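PDB 6N2C: tapirin from Caldicellulosiruptor hydrothermalis, which probably binds cellulose through its C-terminal beta-helix domain, may serve in cell adhesion, and carries a zinc ion. Local coordinates for residues 272-286 with 292-306. Sequence-based numbering, arbitrary orientation.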
loop_
_atom_site.group_PDB
_atom_site.type_symbol
_atom_site.label_atom_id
_atom_site.label_comp_id
_atom_site.label_asym_id
_atom_site.label_seq_id
_atom_site.Cartn_x
_atom_site.Cartn_y
_atom_site.Cartn_z
ATOM N N SER A 272 9.942 -0.305 0.200
ATOM C CA SER A 272 10.425 1.016 -0.300
ATOM C C SER A 272 9.351 2.039 -0.352
ATOM O O SER A 272 9.487 3.054 0.284
ATOM C CB SER A 272 11.076 0.791 -1.680
ATOM O OG SER A 272 11.395 2.006 -2.322
ATOM N N LEU A 273 8.273 1.808 -1.076
ATOM C CA LEU A 273 7.254 2.864 -1.266
ATOM C C LEU A 273 5.857 2.264 -1.213
ATOM O O LEU A 273 5.580 1.317 -1.970
ATOM C CB LEU A 273 7.464 3.527 -2.642
ATOM C CG LEU A 273 6.506 4.643 -3.075
ATOM C CD1 LEU A 273 6.334 5.747 -2.022
ATOM C CD2 LEU A 273 6.846 5.269 -4.435
ATOM N N LEU A 274 4.962 2.894 -0.414
ATOM C CA LEU A 274 3.521 2.534 -0.376
ATOM C C LEU A 274 2.827 3.795 -0.658
ATOM O O LEU A 274 3.023 4.798 0.083
ATOM C CB LEU A 274 3.177 2.021 1.061
ATOM C CG LEU A 274 1.748 1.656 1.318
ATOM C CD1 LEU A 274 1.394 0.523 0.383
ATOM C CD2 LEU A 274 1.595 1.181 2.725
ATOM N N PHE A 275 2.023 3.840 -1.730
ATOM C CA PHE A 275 1.419 5.080 -2.179
ATOM C C PHE A 275 -0.017 4.822 -2.520
ATOM O O PHE A 275 -0.287 3.976 -3.373
ATOM C CB PHE A 275 2.178 5.596 -3.446
ATOM C CG PHE A 275 1.923 6.996 -3.793
ATOM C CD1 PHE A 275 0.657 7.410 -4.257
ATOM C CD2 PHE A 275 2.924 7.969 -3.642
ATOM C CE1 PHE A 275 0.414 8.747 -4.570
ATOM C CE2 PHE A 275 2.656 9.266 -3.971
ATOM C CZ PHE A 275 1.422 9.671 -4.405
ATOM N N SER A 276 -0.936 5.610 -1.953
ATOM C CA SER A 276 -2.319 5.547 -2.373
ATOM C C SER A 276 -2.859 6.954 -2.528
ATOM O O SER A 276 -2.524 7.837 -1.769
ATOM C CB SER A 276 -3.212 4.779 -1.402
ATOM O OG SER A 276 -4.514 4.589 -1.922
ATOM N N ASP A 277 -3.664 7.192 -3.552
ATOM C CA ASP A 277 -4.403 8.418 -3.606
ATOM C C ASP A 277 -5.637 8.416 -2.703
ATOM O O ASP A 277 -6.348 9.471 -2.671
ATOM C CB ASP A 277 -4.820 8.736 -5.021
ATOM C CG ASP A 277 -3.591 8.961 -5.953
ATOM O OD1 ASP A 277 -2.679 9.648 -5.486
ATOM O OD2 ASP A 277 -3.643 8.518 -7.160
ATOM N N GLY A 278 -5.914 7.322 -2.033
ATOM C CA GLY A 278 -7.148 7.148 -1.210
ATOM C C GLY A 278 -6.833 6.896 0.252
ATOM O O GLY A 278 -5.819 7.302 0.804
ATOM N N THR A 279 -7.740 6.177 0.877
ATOM C CA THR A 279 -7.668 5.920 2.303
ATOM C C THR A 279 -7.106 4.540 2.558
ATOM O O THR A 279 -7.516 3.583 1.906
ATOM C CB THR A 279 -9.071 6.063 2.903
ATOM O OG1 THR A 279 -9.501 7.411 2.793
ATOM C CG2 THR A 279 -9.112 5.734 4.328
ATOM N N ILE A 280 -6.190 4.450 3.506
ATOM C CA ILE A 280 -5.646 3.247 4.020
ATOM C C ILE A 280 -6.290 3.026 5.346
ATOM O O ILE A 280 -6.135 3.878 6.232
ATOM C CB ILE A 280 -4.087 3.294 4.173
ATOM C CG1 ILE A 280 -3.452 3.529 2.780
ATOM C CG2 ILE A 280 -3.596 1.990 4.842
ATOM C CD1 ILE A 280 -1.916 3.631 2.893
ATOM N N SER A 281 -7.082 1.989 5.456
ATOM C CA SER A 281 -7.938 1.782 6.652
ATOM C C SER A 281 -7.745 0.451 7.326
ATOM O O SER A 281 -8.015 -0.591 6.682
ATOM C CB SER A 281 -9.405 2.002 6.231
ATOM O OG SER A 281 -10.269 1.670 7.349
ATOM N N LEU A 282 -7.303 0.459 8.622
ATOM C CA LEU A 282 -7.044 -0.772 9.349
ATOM C C LEU A 282 -8.346 -1.322 10.034
ATOM O O LEU A 282 -9.308 -0.542 10.241
ATOM C CB LEU A 282 -5.885 -0.673 10.353
ATOM C CG LEU A 282 -4.509 -0.700 9.637
ATOM C CD1 LEU A 282 -4.235 0.576 8.815
ATOM C CD2 LEU A 282 -3.486 -0.816 10.720
ATOM N N SER A 283 -8.400 -2.604 10.246
ATOM C CA SER A 283 -9.574 -3.311 10.806
ATOM C C SER A 283 -9.464 -3.755 12.251
ATOM O O SER A 283 -10.502 -4.013 12.891
ATOM C CB SER A 283 -10.038 -4.518 9.943
ATOM O OG SER A 283 -9.131 -5.606 9.967
ATOM N N GLY A 284 -8.245 -3.918 12.747
ATOM C CA GLY A 284 -7.902 -4.530 14.014
ATOM C C GLY A 284 -6.947 -5.695 13.898
ATOM O O GLY A 284 -7.024 -6.462 12.910
ATOM N N LYS A 285 -5.955 -5.758 14.781
ATOM C CA LYS A 285 -4.922 -6.767 14.729
ATOM C C LYS A 285 -4.260 -6.769 13.292
ATOM O O LYS A 285 -3.803 -7.786 12.823
ATOM C CB LYS A 285 -5.435 -8.157 15.039
ATOM C CG LYS A 285 -5.915 -8.289 16.474
ATOM C CD LYS A 285 -4.746 -8.801 17.274
ATOM C CE LYS A 285 -5.019 -10.238 17.601
ATOM N NZ LYS A 285 -5.701 -10.348 18.915
ATOM N N ASP A 286 -4.174 -5.591 12.704
ATOM C CA ASP A 286 -3.561 -5.452 11.364
ATOM C C ASP A 286 -2.221 -4.709 11.532
ATOM O O ASP A 286 -2.092 -3.790 12.369
ATOM C CB ASP A 286 -4.482 -4.700 10.441
ATOM C CG ASP A 286 -5.707 -5.480 10.067
ATOM O OD1 ASP A 286 -5.606 -6.712 9.778
ATOM O OD2 ASP A 286 -6.754 -4.815 9.865
ATOM N N ALA A 292 8.646 4.519 3.042
ATOM C CA ALA A 292 7.937 5.731 2.717
ATOM C C ALA A 292 6.476 5.382 2.445
ATOM O O ALA A 292 6.192 4.426 1.705
ATOM C CB ALA A 292 8.575 6.403 1.477
ATOM N N LEU A 293 5.573 6.208 2.969
ATOM C CA LEU A 293 4.146 6.006 2.813
ATOM C C LEU A 293 3.527 7.346 2.456
ATOM O O LEU A 293 3.716 8.362 3.137
ATOM C CB LEU A 293 3.597 5.430 4.153
ATOM C CG LEU A 293 2.106 5.124 4.208
ATOM C CD1 LEU A 293 1.844 4.177 5.378
ATOM C CD2 LEU A 293 1.213 6.301 4.327
ATOM N N PHE A 294 2.767 7.364 1.351
ATOM C CA PHE A 294 1.994 8.493 0.987
ATOM C C PHE A 294 0.516 8.060 0.907
ATOM O O PHE A 294 0.223 7.026 0.329
ATOM C CB PHE A 294 2.337 9.012 -0.443
ATOM C CG PHE A 294 3.724 9.572 -0.637
ATOM C CD1 PHE A 294 4.812 8.710 -0.615
ATOM C CD2 PHE A 294 3.927 10.913 -1.012
ATOM C CE1 PHE A 294 6.096 9.197 -0.922
ATOM C CE2 PHE A 294 5.183 11.357 -1.304
ATOM C CZ PHE A 294 6.252 10.514 -1.252
ATOM N N CYS A 295 -0.439 8.866 1.424
ATOM C CA CYS A 295 -1.829 8.520 1.241
ATOM C C CYS A 295 -2.681 9.738 1.434
ATOM O O CYS A 295 -2.172 10.748 1.898
ATOM C CB CYS A 295 -2.303 7.313 2.120
ATOM S SG CYS A 295 -2.252 7.781 3.895
ATOM N N ASP A 296 -3.952 9.697 1.068
ATOM C CA ASP A 296 -4.808 10.811 1.442
ATOM C C ASP A 296 -5.082 10.768 2.958
ATOM O O ASP A 296 -4.884 11.762 3.667
ATOM C CB ASP A 296 -6.098 10.807 0.701
ATOM C CG ASP A 296 -7.072 11.861 1.163
ATOM O OD1 ASP A 296 -6.826 13.066 1.031
ATOM O OD2 ASP A 296 -8.116 11.453 1.707
ATOM N N THR A 297 -5.599 9.657 3.396
ATOM C CA THR A 297 -6.035 9.489 4.752
ATOM C C THR A 297 -5.469 8.172 5.236
ATOM O O THR A 297 -5.572 7.142 4.580
ATOM C CB THR A 297 -7.545 9.447 4.854
ATOM O OG1 THR A 297 -8.118 10.715 4.531
ATOM C CG2 THR A 297 -8.026 9.046 6.262
ATOM N N LEU A 298 -4.851 8.168 6.409
ATOM C CA LEU A 298 -4.466 6.938 7.112
ATOM C C LEU A 298 -5.317 6.756 8.406
ATOM O O LEU A 298 -5.228 7.608 9.269
ATOM C CB LEU A 298 -2.982 6.941 7.473
ATOM C CG LEU A 298 -2.435 5.749 8.295
ATOM C CD1 LEU A 298 -2.786 4.428 7.668
ATOM C CD2 LEU A 298 -0.924 5.888 8.470
ATOM N N ASP A 299 -6.164 5.726 8.403
ATOM C CA ASP A 299 -7.145 5.432 9.503
ATOM C C ASP A 299 -6.662 4.277 10.345
ATOM O O ASP A 299 -6.561 3.135 9.867
ATOM C CB ASP A 299 -8.551 5.175 8.915
ATOM C CG ASP A 299 -9.324 6.447 8.620
ATOM O OD1 ASP A 299 -9.057 7.499 9.191
ATOM O OD2 ASP A 299 -10.285 6.378 7.825
ATOM N N ILE A 300 -6.272 4.571 11.575
ATOM C CA ILE A 300 -5.978 3.580 12.547
ATOM C C ILE A 300 -7.047 3.703 13.652
ATOM O O ILE A 300 -6.774 4.265 14.727
ATOM C CB ILE A 300 -4.572 3.679 13.121
ATOM C CG1 ILE A 300 -3.539 3.787 12.002
ATOM C CG2 ILE A 300 -4.226 2.492 14.010
ATOM C CD1 ILE A 300 -2.194 4.123 12.540
ATOM N N ARG A 301 -8.236 3.257 13.319
ATOM C CA ARG A 301 -9.395 3.553 14.195
ATOM C C ARG A 301 -10.157 2.306 14.648
ATOM O O ARG A 301 -10.611 2.265 15.778
ATOM C CB ARG A 301 -10.402 4.378 13.456
ATOM C CG ARG A 301 -9.859 5.717 13.052
ATOM C CD ARG A 301 -10.968 6.703 12.659
ATOM N NE ARG A 301 -11.564 6.403 11.414
ATOM C CZ ARG A 301 -12.518 7.119 10.827
ATOM N NH1 ARG A 301 -13.005 8.218 11.388
ATOM N NH2 ARG A 301 -12.993 6.743 9.666
ATOM N N ASN A 302 -10.310 1.352 13.781
ATOM C CA ASN A 302 -11.057 0.133 14.053
ATOM C C ASN A 302 -10.294 -0.872 14.870
ATOM O O ASN A 302 -9.066 -1.125 14.736
ATOM C CB ASN A 302 -11.457 -0.590 12.778
ATOM C CG ASN A 302 -12.426 0.162 11.983
ATOM O OD1 ASN A 302 -13.321 0.789 12.565
ATOM N ND2 ASN A 302 -12.270 0.164 10.624
ATOM N N GLY A 303 -11.035 -1.530 15.790
ATOM C CA GLY A 303 -10.400 -2.635 16.533
ATOM C C GLY A 303 -9.356 -2.210 17.534
ATOM O O GLY A 303 -9.379 -1.083 18.036
ATOM N N SER A 304 -8.375 -3.073 17.761
ATOM C CA SER A 304 -7.307 -2.804 18.646
ATOM C C SER A 304 -6.150 -3.648 18.203
ATOM O O SER A 304 -6.268 -4.533 17.362
ATOM C CB SER A 304 -7.706 -3.095 20.138
ATOM O OG SER A 304 -7.868 -4.525 20.314
ATOM N N SER A 305 -4.989 -3.366 18.783
ATOM C CA SER A 305 -3.789 -4.120 18.558
ATOM C C SER A 305 -3.312 -4.047 17.098
ATOM O O SER A 305 -2.719 -5.003 16.613
ATOM C CB SER A 305 -3.946 -5.564 18.974
ATOM O OG SER A 305 -2.661 -6.121 19.128
ATOM N N ASN A 306 -3.578 -2.911 16.470
ATOM C CA ASN A 306 -2.984 -2.598 15.131
ATOM C C ASN A 306 -1.592 -2.121 15.351
ATOM O O ASN A 306 -1.168 -1.644 16.454
ATOM C CB ASN A 306 -3.790 -1.535 14.450
ATOM C CG ASN A 306 -5.174 -1.956 14.146
ATOM O OD1 ASN A 306 -5.409 -2.939 13.367
ATOM N ND2 ASN A 306 -6.152 -1.134 14.591
HETATM O O HOH W 1 -9.231 9.201 0.659
HETATM O O HOH W 2 -11.715 4.165 7.330
HETATM O O HOH W 3 -9.504 2.124 11.055
#
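Residues 273-275 and 292-294 pair as parallel strands, as do 279-281 and 297-299, the register slipping by one residue at the bend between; strands 279-281 and 297-300 run 4.8 Å apart at 12°. In the first ladder, Phe294 N donates to Leu274 O at 2.9 Å; in the second, Asp299 N reaches Ile280 O almost straight, at 176°. With Phe294 CG turned beside its backbone N (chi1 -66°), Phe294 CB sits over one face of the Phe275 ring, toward its rim, 3.8 Å from the centroid, a CH-pi contact. The two rings are nearly parallel but slid apart, and Phe313 meets Phe294 steeply inclined. These are successive coils of a right-handed parallel beta-helix, the paired residues of the two ladders one turn apart. Inside, Leu274 lies alongside Leu293, Ile280 CG2 packs 3.8 Å from Leu298 CD1, and Ile288 touches both Leu274 and Ile280. On the other face of the second ladder, Thr279 and Thr297 lie side by side, and one water bridges Thr279 OG1 to Asp296 OD2. At the far turn Asn306 OD1 accepts from Asp286 N at 3.0 Å, while ND2 donates in its own plane to Asn302 O. Asn302 ND2 reaches across to Leu282 O at 3.1 Å.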